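Local coordinates for protein L-asparagine oxygenase (Streptomyces coelicolor, PDB 2OG5) that catalyses the iron(II)- and 2-oxoglutarate-dependent 3-hydroxylation of L-asparagine, supplying (2S,3S)-3-hydroxyasparagine for the calcium-dependent lipopeptide antibiotic, at residues 158-163 against 322-327; 178-183 against 260-265; 202-207 against 315-320; 209-214 against 306-311. All coordinates share one frame; numbering follows the deposited sequence.

Interaction 1: 158-163 against 322-327; sequences VVPVPG and GTDRWL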
loop_
_atom_site.group_PDB
_atom_site.type_symbol
_atom_site.label_atom_id
_atom_site.label_comp_id
_atom_site.label_asym_id
_atom_site.label_seq_id
_atom_site.Cartn_x
_atom_site.Cartn_y
_atom_site.Cartn_z
ATOM N N VAL A 158 -8.988 5.833 0.963
ATOM C CA VAL A 158 -9.176 5.002 2.148
ATOM C C VAL A 158 -9.942 5.869 3.154
ATOM O O VAL A 158 -9.361 6.763 3.787
ATOM C CB VAL A 158 -7.837 4.516 2.702
ATOM C CG1 VAL A 158 -8.050 3.571 3.881
ATOM C CG2 VAL A 158 -7.025 3.818 1.598
ATOM N N VAL A 159 -11.257 5.638 3.251
ATOM C CA VAL A 159 -12.176 6.464 4.043
ATOM C C VAL A 159 -13.275 5.579 4.610
ATOM O O VAL A 159 -13.715 4.640 3.943
ATOM C CB VAL A 159 -12.817 7.595 3.199
ATOM C CG1 VAL A 159 -11.752 8.570 2.705
ATOM C CG2 VAL A 159 -13.598 7.025 2.006
ATOM N N PRO A 160 -13.718 5.857 5.844
ATOM C CA PRO A 160 -14.757 5.004 6.422
ATOM C C PRO A 160 -16.136 5.293 5.846
ATOM O O PRO A 160 -16.486 6.452 5.659
ATOM C CB PRO A 160 -14.704 5.368 7.907
ATOM C CG PRO A 160 -14.255 6.795 7.921
ATOM C CD PRO A 160 -13.285 6.918 6.775
ATOM N N VAL A 161 -16.918 4.239 5.596
ATOM C CA VAL A 161 -18.241 4.367 4.989
ATOM C C VAL A 161 -19.307 3.787 5.921
ATOM O O VAL A 161 -19.154 2.653 6.387
ATOM C CB VAL A 161 -18.292 3.605 3.659
ATOM C CG1 VAL A 161 -19.668 3.706 3.025
ATOM C CG2 VAL A 161 -17.219 4.133 2.694
ATOM N N PRO A 162 -20.385 4.552 6.194
ATOM C CA PRO A 162 -21.466 4.028 7.034
ATOM C C PRO A 162 -22.011 2.696 6.541
ATOM O O PRO A 162 -22.292 2.541 5.356
ATOM C CB PRO A 162 -22.536 5.119 6.951
ATOM C CG PRO A 162 -21.784 6.354 6.662
ATOM C CD PRO A 162 -20.650 5.940 5.784
ATOM N N GLY A 163 -22.143 1.742 7.455
ATOM C CA GLY A 163 -22.636 0.410 7.124
ATOM C C GLY A 163 -21.559 -0.586 6.744
ATOM O O GLY A 163 -21.821 -1.791 6.681
ATOM N N GLY A 322 -17.566 14.386 7.939
ATOM C CA GLY A 322 -16.666 14.982 6.949
ATOM C C GLY A 322 -15.257 15.242 7.460
ATOM O O GLY A 322 -14.425 15.764 6.720
ATOM N N THR A 323 -14.988 14.883 8.719
ATOM C CA THR A 323 -13.692 15.168 9.352
ATOM C C THR A 323 -12.848 13.906 9.582
ATOM O O THR A 323 -11.763 13.974 10.147
ATOM C CB THR A 323 -13.856 15.923 10.702
ATOM O OG1 THR A 323 -14.410 15.058 11.699
ATOM C CG2 THR A 323 -14.768 17.159 10.539
ATOM N N ASP A 324 -13.347 12.755 9.147
ATOM C CA ASP A 324 -12.651 11.489 9.373
ATOM C C ASP A 324 -11.359 11.311 8.575
ATOM O O ASP A 324 -11.086 12.027 7.613
ATOM C CB ASP A 324 -13.577 10.300 9.072
ATOM C CG ASP A 324 -14.663 10.121 10.118
ATOM O OD1 ASP A 324 -14.316 9.924 11.307
ATOM O OD2 ASP A 324 -15.848 10.133 9.739
ATOM N N ARG A 325 -10.584 10.332 9.043
ATOM C CA ARG A 325 -9.369 9.829 8.399
ATOM C C ARG A 325 -9.529 9.719 6.888
ATOM O O ARG A 325 -10.493 9.134 6.424
ATOM C CB ARG A 325 -9.090 8.437 8.983
ATOM C CG ARG A 325 -7.771 7.777 8.619
ATOM C CD ARG A 325 -7.684 6.431 9.353
ATOM N NE ARG A 325 -6.376 5.773 9.308
ATOM C CZ ARG A 325 -6.054 4.760 8.508
ATOM N NH1 ARG A 325 -6.919 4.278 7.620
ATOM N NH2 ARG A 325 -4.849 4.235 8.579
ATOM N N TRP A 326 -8.564 10.241 6.136
ATOM C CA TRP A 326 -8.585 10.184 4.673
ATOM C C TRP A 326 -7.167 9.915 4.189
ATOM O O TRP A 326 -6.295 10.787 4.322
ATOM C CB TRP A 326 -9.085 11.509 4.090
ATOM C CG TRP A 326 -9.345 11.518 2.604
ATOM C CD1 TRP A 326 -9.110 10.503 1.705
ATOM C CD2 TRP A 326 -9.862 12.612 1.834
ATOM N NE1 TRP A 326 -9.472 10.897 0.449
ATOM C CE2 TRP A 326 -9.931 12.184 0.493
ATOM C CE3 TRP A 326 -10.295 13.907 2.152
ATOM C CZ2 TRP A 326 -10.408 12.999 -0.528
ATOM C CZ3 TRP A 326 -10.768 14.724 1.123
ATOM C CH2 TRP A 326 -10.816 14.261 -0.198
ATOM N N LEU A 327 -6.928 8.716 3.663
ATOM C CA LEU A 327 -5.678 8.418 2.955
ATOM C C LEU A 327 -5.995 8.227 1.488
ATOM O O LEU A 327 -7.116 7.880 1.128
ATOM C CB LEU A 327 -4.998 7.140 3.461
ATOM C CG LEU A 327 -4.987 6.850 4.949
ATOM C CD1 LEU A 327 -4.304 5.514 5.247
ATOM C CD2 LEU A 327 -4.328 7.979 5.741
#

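Interaction 2: 178-183 against 260-265; sequences FHNENA and PDLRVD. With NA (sodium ion), chain B.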
loop_
_atom_site.group_PDB
_atom_site.type_symbol
_atom_site.label_atom_id
_atom_site.label_comp_id
_atom_site.label_asym_id
_atom_site.label_seq_id
_atom_site.Cartn_x
_atom_site.Cartn_y
_atom_site.Cartn_z
ATOM N N PHE A 178 -3.908 -8.420 9.679
ATOM C CA PHE A 178 -2.665 -8.388 8.899
ATOM C C PHE A 178 -2.763 -9.164 7.598
ATOM O O PHE A 178 -3.252 -10.294 7.569
ATOM C CB PHE A 178 -1.492 -8.959 9.707
ATOM C CG PHE A 178 -0.994 -8.040 10.789
ATOM C CD1 PHE A 178 -0.385 -6.827 10.483
ATOM C CD2 PHE A 178 -1.111 -8.408 12.124
ATOM C CE1 PHE A 178 0.079 -5.989 11.499
ATOM C CE2 PHE A 178 -0.647 -7.575 13.137
ATOM C CZ PHE A 178 -0.047 -6.375 12.823
ATOM N N HIS A 179 -2.252 -8.554 6.529
ATOM C CA HIS A 179 -2.240 -9.180 5.218
ATOM C C HIS A 179 -1.224 -8.521 4.299
ATOM O O HIS A 179 -0.897 -7.341 4.449
ATOM C CB HIS A 179 -3.628 -9.092 4.568
ATOM C CG HIS A 179 -4.093 -7.689 4.325
ATOM N ND1 HIS A 179 -4.590 -6.879 5.327
ATOM C CD2 HIS A 179 -4.124 -6.945 3.195
ATOM C CE1 HIS A 179 -4.903 -5.699 4.822
ATOM N NE2 HIS A 179 -4.631 -5.713 3.529
ATOM N N ASN A 180 -0.739 -9.307 3.342
ATOM C CA ASN A 180 -0.127 -8.755 2.136
ATOM C C ASN A 180 -1.266 -8.294 1.239
ATOM O O ASN A 180 -2.298 -8.969 1.157
ATOM C CB ASN A 180 0.702 -9.809 1.393
ATOM C CG ASN A 180 1.916 -10.273 2.184
ATOM O OD1 ASN A 180 1.989 -11.430 2.586
ATOM N ND2 ASN A 180 2.878 -9.376 2.394
ATOM N N GLU A 181 -1.095 -7.142 0.603
ATOM C CA GLU A 181 -2.102 -6.625 -0.316
ATOM C C GLU A 181 -2.290 -7.586 -1.486
ATOM O O GLU A 181 -1.326 -7.961 -2.143
ATOM C CB GLU A 181 -1.683 -5.252 -0.839
ATOM C CG GLU A 181 -2.804 -4.491 -1.519
ATOM C CD GLU A 181 -3.888 -4.078 -0.565
ATOM O OE1 GLU A 181 -3.610 -3.973 0.648
ATOM O OE2 GLU A 181 -5.045 -3.883 -1.010
ATOM N N ASN A 182 -3.541 -7.968 -1.729
ATOM C CA ASN A 182 -3.927 -8.828 -2.840
ATOM C C ASN A 182 -3.054 -10.076 -2.890
ATOM O O ASN A 182 -2.542 -10.455 -3.943
ATOM C CB ASN A 182 -3.899 -8.065 -4.185
ATOM C CG ASN A 182 -4.883 -6.890 -4.218
ATOM O OD1 ASN A 182 -4.738 -5.952 -5.022
ATOM N ND2 ASN A 182 -5.879 -6.928 -3.342
ATOM N N ALA A 183 -2.917 -10.727 -1.730
ATOM C CA ALA A 183 -2.032 -11.878 -1.562
ATOM C C ALA A 183 -2.297 -12.988 -2.580
ATOM O O ALA A 183 -1.368 -13.667 -3.017
ATOM C CB ALA A 183 -2.139 -12.438 -0.126
ATOM N N PRO A 260 13.410 -14.562 3.173
ATOM C CA PRO A 260 12.290 -14.871 2.289
ATOM C C PRO A 260 11.352 -13.693 2.011
ATOM O O PRO A 260 11.307 -12.722 2.772
ATOM C CB PRO A 260 11.518 -15.938 3.067
ATOM C CG PRO A 260 11.817 -15.659 4.484
ATOM C CD PRO A 260 13.249 -15.178 4.504
ATOM N N ASP A 261 10.609 -13.795 0.914
ATOM C CA ASP A 261 9.376 -13.027 0.760
ATOM C C ASP A 261 8.253 -13.820 1.417
ATOM O O ASP A 261 8.429 -14.997 1.761
ATOM C CB ASP A 261 9.040 -12.813 -0.716
ATOM C CG ASP A 261 10.053 -11.953 -1.443
ATOM O OD1 ASP A 261 10.790 -11.179 -0.806
ATOM O OD2 ASP A 261 10.090 -12.037 -2.690
ATOM N N LEU A 262 7.086 -13.204 1.586
ATOM C CA LEU A 262 5.915 -13.971 2.023
ATOM C C LEU A 262 4.632 -13.571 1.312
ATOM O O LEU A 262 4.555 -12.521 0.677
ATOM C CB LEU A 262 5.736 -13.914 3.539
ATOM C CG LEU A 262 4.987 -12.738 4.147
ATOM C CD1 LEU A 262 4.813 -13.015 5.641
ATOM C CD2 LEU A 262 5.733 -11.423 3.899
ATOM N N ARG A 263 3.641 -14.444 1.421
ATOM C CA ARG A 263 2.353 -14.261 0.781
ATOM C C ARG A 263 1.300 -14.819 1.735
ATOM O O ARG A 263 1.155 -16.042 1.866
ATOM C CB ARG A 263 2.351 -14.997 -0.558
ATOM C CG ARG A 263 1.107 -14.817 -1.380
ATOM C CD ARG A 263 1.291 -15.426 -2.755
ATOM N NE ARG A 263 0.984 -16.842 -2.768
ATOM C CZ ARG A 263 -0.145 -17.380 -3.240
ATOM N NH1 ARG A 263 -1.131 -16.630 -3.727
ATOM N NH2 ARG A 263 -0.295 -18.692 -3.215
ATOM N N VAL A 264 0.601 -13.932 2.438
ATOM C CA VAL A 264 -0.385 -14.363 3.420
ATOM C C VAL A 264 -1.437 -13.286 3.658
ATOM O O VAL A 264 -1.160 -12.095 3.542
ATOM C CB VAL A 264 0.295 -14.750 4.768
ATOM C CG1 VAL A 264 0.806 -13.518 5.514
ATOM C CG2 VAL A 264 -0.647 -15.586 5.655
ATOM N N ASP A 265 -2.649 -13.732 3.970
ATOM C CA ASP A 265 -3.716 -12.838 4.417
ATOM C C ASP A 265 -4.367 -13.542 5.587
ATOM O O ASP A 265 -4.961 -14.597 5.399
ATOM C CB ASP A 265 -4.706 -12.600 3.276
ATOM C CG ASP A 265 -5.808 -11.628 3.638
ATOM O OD1 ASP A 265 -6.269 -11.648 4.790
ATOM O OD2 ASP A 265 -6.219 -10.849 2.754
HETATM NA NA NA B . -4.274 -3.539 2.489
HETATM O O HOH W 1 -4.907 -10.002 0.593
HETATM O O HOH W 2 -5.999 -3.796 1.603
HETATM O O HOH W 3 -5.446 -2.354 3.662
HETATM O O HOH W 4 -4.170 -1.072 1.872
#

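Interaction 3: 202-207 against 315-320; sequences TGRAGL and EFTPRY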
loop_
_atom_site.group_PDB
_atom_site.type_symbol
_atom_site.label_atom_id
_atom_site.label_comp_id
_atom_site.label_asym_id
_atom_site.label_seq_id
_atom_site.Cartn_x
_atom_site.Cartn_y
_atom_site.Cartn_z
ATOM N N THR A 202 -9.910 11.117 15.943
ATOM C CA THR A 202 -10.316 10.477 17.192
ATOM C C THR A 202 -9.140 9.906 17.975
ATOM O O THR A 202 -9.287 9.611 19.165
ATOM C CB THR A 202 -11.339 9.355 16.974
ATOM O OG1 THR A 202 -10.677 8.223 16.407
ATOM C CG2 THR A 202 -12.515 9.800 16.081
ATOM N N GLY A 203 -7.996 9.732 17.314
ATOM C CA GLY A 203 -6.784 9.241 17.963
ATOM C C GLY A 203 -6.641 7.725 18.095
ATOM O O GLY A 203 -5.645 7.245 18.651
ATOM N N ARG A 204 -7.617 6.961 17.610
ATOM C CA ARG A 204 -7.592 5.505 17.784
ATOM C C ARG A 204 -7.075 4.716 16.580
ATOM O O ARG A 204 -6.635 3.582 16.754
ATOM C CB ARG A 204 -8.977 4.979 18.173
ATOM C CG ARG A 204 -9.445 5.382 19.585
ATOM C CD ARG A 204 -10.716 4.639 19.997
ATOM N NE ARG A 204 -10.510 3.190 20.039
ATOM C CZ ARG A 204 -11.452 2.266 19.876
ATOM N NH1 ARG A 204 -12.720 2.594 19.634
ATOM N NH2 ARG A 204 -11.119 0.989 19.927
ATOM N N ALA A 205 -7.155 5.283 15.375
ATOM C CA ALA A 205 -6.702 4.589 14.166
ATOM C C ALA A 205 -5.191 4.700 14.001
ATOM O O ALA A 205 -4.624 5.789 14.097
ATOM C CB ALA A 205 -7.397 5.154 12.930
ATOM N N GLY A 206 -4.548 3.572 13.732
ATOM C CA GLY A 206 -3.150 3.558 13.332
ATOM C C GLY A 206 -2.896 2.459 12.316
ATOM O O GLY A 206 -3.469 1.373 12.394
ATOM N N LEU A 207 -2.032 2.763 11.355
ATOM C CA LEU A 207 -1.524 1.768 10.424
ATOM C C LEU A 207 -0.572 0.867 11.186
ATOM O O LEU A 207 0.278 1.351 11.929
ATOM C CB LEU A 207 -0.754 2.457 9.300
ATOM C CG LEU A 207 0.004 1.573 8.295
ATOM C CD1 LEU A 207 -0.945 0.756 7.453
ATOM C CD2 LEU A 207 0.901 2.460 7.433
ATOM N N GLU A 315 -8.845 -0.609 15.165
ATOM C CA GLU A 315 -10.251 -0.222 15.144
ATOM C C GLU A 315 -10.416 1.240 15.556
ATOM O O GLU A 315 -9.660 1.749 16.392
ATOM C CB GLU A 315 -11.012 -1.150 16.092
ATOM C CG GLU A 315 -12.392 -0.744 16.539
ATOM C CD GLU A 315 -12.864 -1.629 17.680
ATOM O OE1 GLU A 315 -12.859 -1.180 18.844
ATOM O OE2 GLU A 315 -13.205 -2.794 17.413
ATOM N N PHE A 316 -11.403 1.912 14.975
ATOM C CA PHE A 316 -11.755 3.274 15.373
ATOM C C PHE A 316 -13.229 3.526 15.155
ATOM O O PHE A 316 -13.900 2.740 14.492
ATOM C CB PHE A 316 -10.879 4.320 14.672
ATOM C CG PHE A 316 -11.078 4.421 13.184
ATOM C CD1 PHE A 316 -11.667 5.544 12.623
ATOM C CD2 PHE A 316 -10.621 3.416 12.339
ATOM C CE1 PHE A 316 -11.834 5.652 11.258
ATOM C CE2 PHE A 316 -10.776 3.524 10.964
ATOM C CZ PHE A 316 -11.374 4.642 10.426
ATOM N N THR A 317 -13.745 4.591 15.758
ATOM C CA THR A 317 -15.155 4.932 15.618
ATOM C C THR A 317 -15.292 6.176 14.757
ATOM O O THR A 317 -14.993 7.279 15.218
ATOM C CB THR A 317 -15.802 5.178 16.990
ATOM O OG1 THR A 317 -15.562 4.042 17.833
ATOM C CG2 THR A 317 -17.312 5.425 16.840
ATOM N N PRO A 318 -15.708 6.012 13.487
ATOM C CA PRO A 318 -15.854 7.193 12.640
ATOM C C PRO A 318 -16.901 8.182 13.134
ATOM O O PRO A 318 -17.884 7.790 13.769
ATOM C CB PRO A 318 -16.290 6.609 11.288
ATOM C CG PRO A 318 -15.821 5.214 11.314
ATOM C CD PRO A 318 -15.989 4.776 12.735
ATOM N N ARG A 319 -16.679 9.454 12.838
ATOM C CA ARG A 319 -17.644 10.505 13.134
ATOM C C ARG A 319 -18.714 10.615 12.051
ATOM O O ARG A 319 -19.859 10.993 12.337
ATOM C CB ARG A 319 -16.932 11.849 13.267
ATOM C CG ARG A 319 -15.999 11.950 14.465
ATOM C CD ARG A 319 -15.188 13.205 14.380
ATOM N NE ARG A 319 -14.394 13.439 15.580
ATOM C CZ ARG A 319 -13.560 14.465 15.731
ATOM N NH1 ARG A 319 -13.374 15.350 14.753
ATOM N NH2 ARG A 319 -12.880 14.590 16.864
ATOM N N TYR A 320 -18.323 10.335 10.809
ATOM C CA TYR A 320 -19.183 10.519 9.628
ATOM C C TYR A 320 -19.746 11.944 9.529
ATOM O O TYR A 320 -20.929 12.147 9.236
ATOM C CB TYR A 320 -20.303 9.465 9.583
ATOM C CG TYR A 320 -19.819 8.025 9.521
ATOM C CD1 TYR A 320 -18.877 7.616 8.572
ATOM C CD2 TYR A 320 -20.315 7.067 10.397
ATOM C CE1 TYR A 320 -18.452 6.302 8.506
ATOM C CE2 TYR A 320 -19.899 5.743 10.334
ATOM C CZ TYR A 320 -18.962 5.366 9.383
ATOM O OH TYR A 320 -18.550 4.055 9.333
HETATM O O HOH W 5 -12.210 6.228 17.500
HETATM O O HOH W 6 -8.470 0.572 18.395
HETATM O O HOH W 7 -14.375 4.819 20.350
#

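Interaction 4: 209-214 against 306-311; sequences TACVRR and NRVTVH. With NA (sodium ion), chain B.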
loop_
_atom_site.group_PDB
_atom_site.type_symbol
_atom_site.label_atom_id
_atom_site.label_comp_id
_atom_site.label_asym_id
_atom_site.label_seq_id
_atom_site.Cartn_x
_atom_site.Cartn_y
_atom_site.Cartn_z
ATOM N N THR A 209 2.303 -2.176 10.565
ATOM C CA THR A 209 3.119 -2.925 9.590
ATOM C C THR A 209 4.004 -3.928 10.327
ATOM O O THR A 209 4.579 -3.602 11.358
ATOM C CB THR A 209 3.981 -1.981 8.714
ATOM O OG1 THR A 209 4.891 -1.240 9.529
ATOM C CG2 THR A 209 3.089 -1.010 7.940
ATOM N N ALA A 210 4.100 -5.152 9.807
ATOM C CA ALA A 210 4.962 -6.174 10.410
ATOM C C ALA A 210 5.754 -6.910 9.338
ATOM O O ALA A 210 5.186 -7.412 8.375
ATOM C CB ALA A 210 4.139 -7.154 11.208
ATOM N N CYS A 211 7.065 -6.982 9.527
ATOM C CA CYS A 211 7.969 -7.512 8.512
ATOM C C CYS A 211 8.422 -8.908 8.871
ATOM O O CYS A 211 8.781 -9.180 10.028
ATOM C CB CYS A 211 9.168 -6.578 8.364
ATOM S SG CYS A 211 10.295 -6.971 7.009
ATOM N N VAL A 212 8.417 -9.792 7.879
ATOM C CA VAL A 212 8.910 -11.161 8.062
ATOM C C VAL A 212 10.359 -11.181 8.571
ATOM O O VAL A 212 10.758 -12.128 9.255
ATOM C CB VAL A 212 8.792 -11.996 6.765
ATOM C CG1 VAL A 212 9.770 -11.513 5.705
ATOM C CG2 VAL A 212 8.999 -13.490 7.057
ATOM N N ARG A 213 11.135 -10.136 8.280
ATOM C CA ARG A 213 12.526 -10.040 8.770
ATOM C C ARG A 213 12.635 -9.939 10.296
ATOM O O ARG A 213 13.617 -10.413 10.882
ATOM C CB ARG A 213 13.258 -8.852 8.137
ATOM C CG ARG A 213 13.464 -9.010 6.643
ATOM C CD ARG A 213 14.067 -7.783 5.979
ATOM N NE ARG A 213 14.270 -8.092 4.567
ATOM C CZ ARG A 213 14.065 -7.252 3.550
ATOM N NH1 ARG A 213 13.672 -6.011 3.744
ATOM N NH2 ARG A 213 14.262 -7.675 2.314
ATOM N N ARG A 214 11.650 -9.302 10.930
ATOM C CA ARG A 214 11.610 -9.210 12.389
ATOM C C ARG A 214 11.158 -10.507 13.019
ATOM O O ARG A 214 11.575 -10.813 14.128
ATOM C CB ARG A 214 10.670 -8.105 12.882
ATOM C CG ARG A 214 11.040 -6.686 12.496
ATOM C CD ARG A 214 12.332 -6.244 13.150
ATOM N NE ARG A 214 12.509 -4.792 13.117
ATOM C CZ ARG A 214 13.610 -4.165 13.521
ATOM N NH1 ARG A 214 14.635 -4.851 14.015
ATOM N NH2 ARG A 214 13.685 -2.843 13.452
ATOM N N ASN A 306 5.534 -4.811 0.032
ATOM C CA ASN A 306 4.535 -5.865 0.101
ATOM C C ASN A 306 5.097 -7.254 -0.149
ATOM O O ASN A 306 4.356 -8.243 -0.010
ATOM C CB ASN A 306 3.416 -5.566 -0.913
ATOM C CG ASN A 306 2.150 -6.382 -0.671
ATOM O OD1 ASN A 306 1.669 -6.493 0.470
ATOM N ND2 ASN A 306 1.576 -6.925 -1.748
ATOM N N ARG A 307 6.376 -7.346 -0.519
ATOM C CA ARG A 307 7.040 -8.655 -0.651
ATOM C C ARG A 307 7.407 -9.239 0.716
ATOM O O ARG A 307 7.457 -10.466 0.868
ATOM C CB ARG A 307 8.337 -8.558 -1.470
ATOM C CG ARG A 307 8.217 -8.569 -2.989
ATOM C CD ARG A 307 7.928 -7.218 -3.583
ATOM N NE ARG A 307 8.900 -6.188 -3.227
ATOM C CZ ARG A 307 9.935 -5.794 -3.965
ATOM N NH1 ARG A 307 10.164 -6.295 -5.165
ATOM N NH2 ARG A 307 10.744 -4.856 -3.505
ATOM N N VAL A 308 7.670 -8.372 1.697
ATOM C CA VAL A 308 8.213 -8.799 2.990
ATOM C C VAL A 308 7.417 -8.309 4.200
ATOM O O VAL A 308 7.681 -8.742 5.321
ATOM C CB VAL A 308 9.687 -8.373 3.167
ATOM C CG1 VAL A 308 10.585 -9.137 2.208
ATOM C CG2 VAL A 308 9.852 -6.868 3.013
ATOM N N THR A 309 6.438 -7.437 3.985
ATOM C CA THR A 309 5.736 -6.786 5.080
ATOM C C THR A 309 4.237 -6.878 4.888
ATOM O O THR A 309 3.735 -6.545 3.810
ATOM C CB THR A 309 6.192 -5.317 5.181
ATOM O OG1 THR A 309 7.590 -5.310 5.464
ATOM C CG2 THR A 309 5.467 -4.539 6.287
ATOM N N VAL A 310 3.548 -7.343 5.928
ATOM C CA VAL A 310 2.095 -7.322 6.007
ATOM C C VAL A 310 1.633 -6.051 6.701
ATOM O O VAL A 310 2.395 -5.422 7.436
ATOM C CB VAL A 310 1.544 -8.545 6.763
ATOM C CG1 VAL A 310 1.894 -9.844 6.027
ATOM C CG2 VAL A 310 2.075 -8.611 8.217
ATOM N N HIS A 311 0.390 -5.652 6.452
ATOM C CA HIS A 311 -0.153 -4.489 7.150
ATOM C C HIS A 311 -1.573 -4.733 7.608
ATOM O O HIS A 311 -2.279 -5.619 7.117
ATOM C CB HIS A 311 -0.061 -3.229 6.280
ATOM C CG HIS A 311 -0.975 -3.238 5.098
ATOM N ND1 HIS A 311 -0.656 -3.871 3.913
ATOM C CD2 HIS A 311 -2.199 -2.687 4.916
ATOM C CE1 HIS A 311 -1.643 -3.706 3.053
ATOM N NE2 HIS A 311 -2.594 -2.997 3.636
HETATM NA NA NA B . -4.274 -3.539 2.489
HETATM O O HOH W 2 -5.999 -3.796 1.603
HETATM O O HOH W 3 -5.446 -2.354 3.662
HETATM O O HOH W 4 -4.170 -1.072 1.872
#

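Interaction 1: 158-163 against 322-327
V158 and L327 exchange two backbone hydrogen bonds: V158 N gives to L327 O at 2.8 Å, and L327 N returns one to V158 O at 3.1 Å. They form an antiparallel hydrogen-bonded pair in the larger sheet of the jelly-roll fold, where the last residue of strand 156-158 meets the start of strand 326-333. Both side chains leave on the same face, with V158 CB 3.9 Å from L327 CB.

R325, modelled in two conformers, also reaches out beside V158. In the conformer given here its CG is anti to the backbone N (chi1 -172°) and the chain stays extended to NE, which carries the guanidinium past the valine until NH1 lies 4.0 Å from V158 CG1. In this copy L327 CG covers one face of the guanidinium, toward its rim. R325 binds 2-oxoglutarate, so V158 and L327 probably border the co-substrate site; the V158 side chain also lies about 4 Å, nearest atoms, from those of N170 and R329, which bind L-asparagine.

V159 and W326 lie alongside one another and point the same way. With chi1 at -64°, V159 CG1 stands beside its own backbone N and meets W326 CD1 at 3.4 Å; the indole NE1 is held by D157 OD1. Farther out, the P160 ring leans on D324, its CG 3.8 Å from D324 CB, while the D324 carboxylate receives the backbone N-H groups of R319 and Y320. R325 O is buried with no hydrogen-bonding partner in the model, and P160 CD sits 3.6 Å from it.

Interaction 2: 178-183 against 260-265
N180 turns toward V264 with its CG beside its own backbone N (chi1 -66°), which brings OD1 to V264 N. H179 rests its CB against D265, 3.5 Å from D265 CG, and chi1 62° turns the imidazole away from that contact toward the metal. H179 and E181 belong to the two-histidine, one-carboxylate facial triad of the iron(II)/2-oxoglutarate oxygenases, here holding sodium at the iron site. H179 NE2 binds the sodium at 2.4 Å and E181 OE1 at 2.0 Å; H311 and three waters complete the shell.

The loop carrying these ligands is tied to 260-265 by N180. Its backbone N donates to V264 O at 2.8 Å, nearly along the C=O axis. Its OD1 receives V264 N at 2.9 Å, in the amide plane and on a lone pair, so one residue uses both backbone and side chain to grip one partner. L262 crosses the amide at a slant, CG against OD1, and V264 CG1 also touches OD1.

Beyond the bend, R263 NH1 donates to A183 O, which is tilted from the guanidinium plane, and A183 CB packs on the V264 carbonyl. The D265 carboxylate lies alongside H179, planes 25° apart; its OD1 takes the N-H groups of A267 and A268. H179 ND1 is held by T177 O. One water accepts from A183 N and donates to N180 O and, at 2.7 Å, to D265 OD2.

Interaction 3: 202-207 against 315-320
R204 and E315 form the direct polar link between these two loops, a salt bridge in which R204 NH2 donates to E315 OE1 at 3.0 Å. The carboxylate oxygen is approached from its anti side, 22° out of plane, and the two flat groups stand almost perpendicular, 88° apart. With a bend at chi3 (61°), the guanidinium lies over the facing chain, with E315 O above one face, toward the rim.

Three waters bridge further polar atoms of the two loops. One donates to E315 O at 2.6 Å and accepts a weak bond from R204 NH2. A second takes a hydrogen bond from R204 NH1 at 2.9 Å and is also bonded to T317 OG1. The third accepts from T317 N at 2.8 Å and donates to T202 OG1, which is bonded as well to D200 OD1. D200 OD2 accepts A205 N, while T314 OG1 is bonded to R204 O.

Beneath this wet layer A205 CB sits over one face of the F316 ring, toward its rim, a CH-pi contact 4.0 Å from the centroid. The A205 side chain lies about 4 Å, nearest atoms, from that of R325, beside the 2-oxoglutarate site. The T202 methyl CG2 packs against T317 O.

The loops leading into strand 207-211 and following strand 309-313 are thus joined at the surface by one salt bridge and water bridges, above the buried A205-F316 contact, so much of their polar linkage depends on ordered solvent.

Interaction 4: 209-214 against 306-311
A210 and V310 form the hydrogen-bonded pair at the middle of an antiparallel ladder between strands 207-211 and 309-313, part of the smaller sheet of the jelly-roll. Its two reciprocal bonds are both 2.9 Å, A210 N to V310 O and V310 N to A210 O. V310 has chi1 -63°, which sets CG2 between backbone N and carbonyl carbon and presses it against A210 O (3.3 Å) as well as A210 CB; F287 of helix 274-290 covers both residues.

On the other face T209 pairs with H311, and C211 with T309. T209 CG2 touches H311 CB before the imidazole heads off to the sodium, which NE2 binds at 2.1 Å. T309 turns OG1 toward C211 CB, and D97 O is that hydroxyl's hydrogen-bonding partner.

C211 ends the strand and N-caps helix 212-215. Its SG, anti to the backbone N (chi1 -173°), accepts R213 N at 3.5 Å. One residue on, V212 N donates to V308 O at 2.9 Å, while the V212 and V308 side chains cross at about a right angle. V308 CG1 lies over one face of the R213 guanidinium, whose nitrogens are bound by D259, G95 and S94.

The strand that presents H311 is therefore held by its backbone bonds and apolar neighbours, consistent with a steady placement of H311 NE2 on the metal.

How the interactions relate
Interactions 2 and 4 lie deep, their centres about 8 Å apart, each with a segment on one of two neighbouring strands of the smaller sheet, and together they supply all three protein ligands of one metal. They also bond directly: E181 N reaches N306 OD1, and L262 N reaches R307 O. Interaction 1, in the larger sheet, is also buried, though farther from the chain's centre. Interaction 3 is the most exposed, a loop-to-loop contact of charge and water, where interactions 1 and 4 rely on backbone bonds and apolar packing and interaction 2 adds side-chain-to-backbone bonds and a bridging water. It meets interaction 1 through D324 OD1 and R319 N, and interaction 4 where L207 packs on H311.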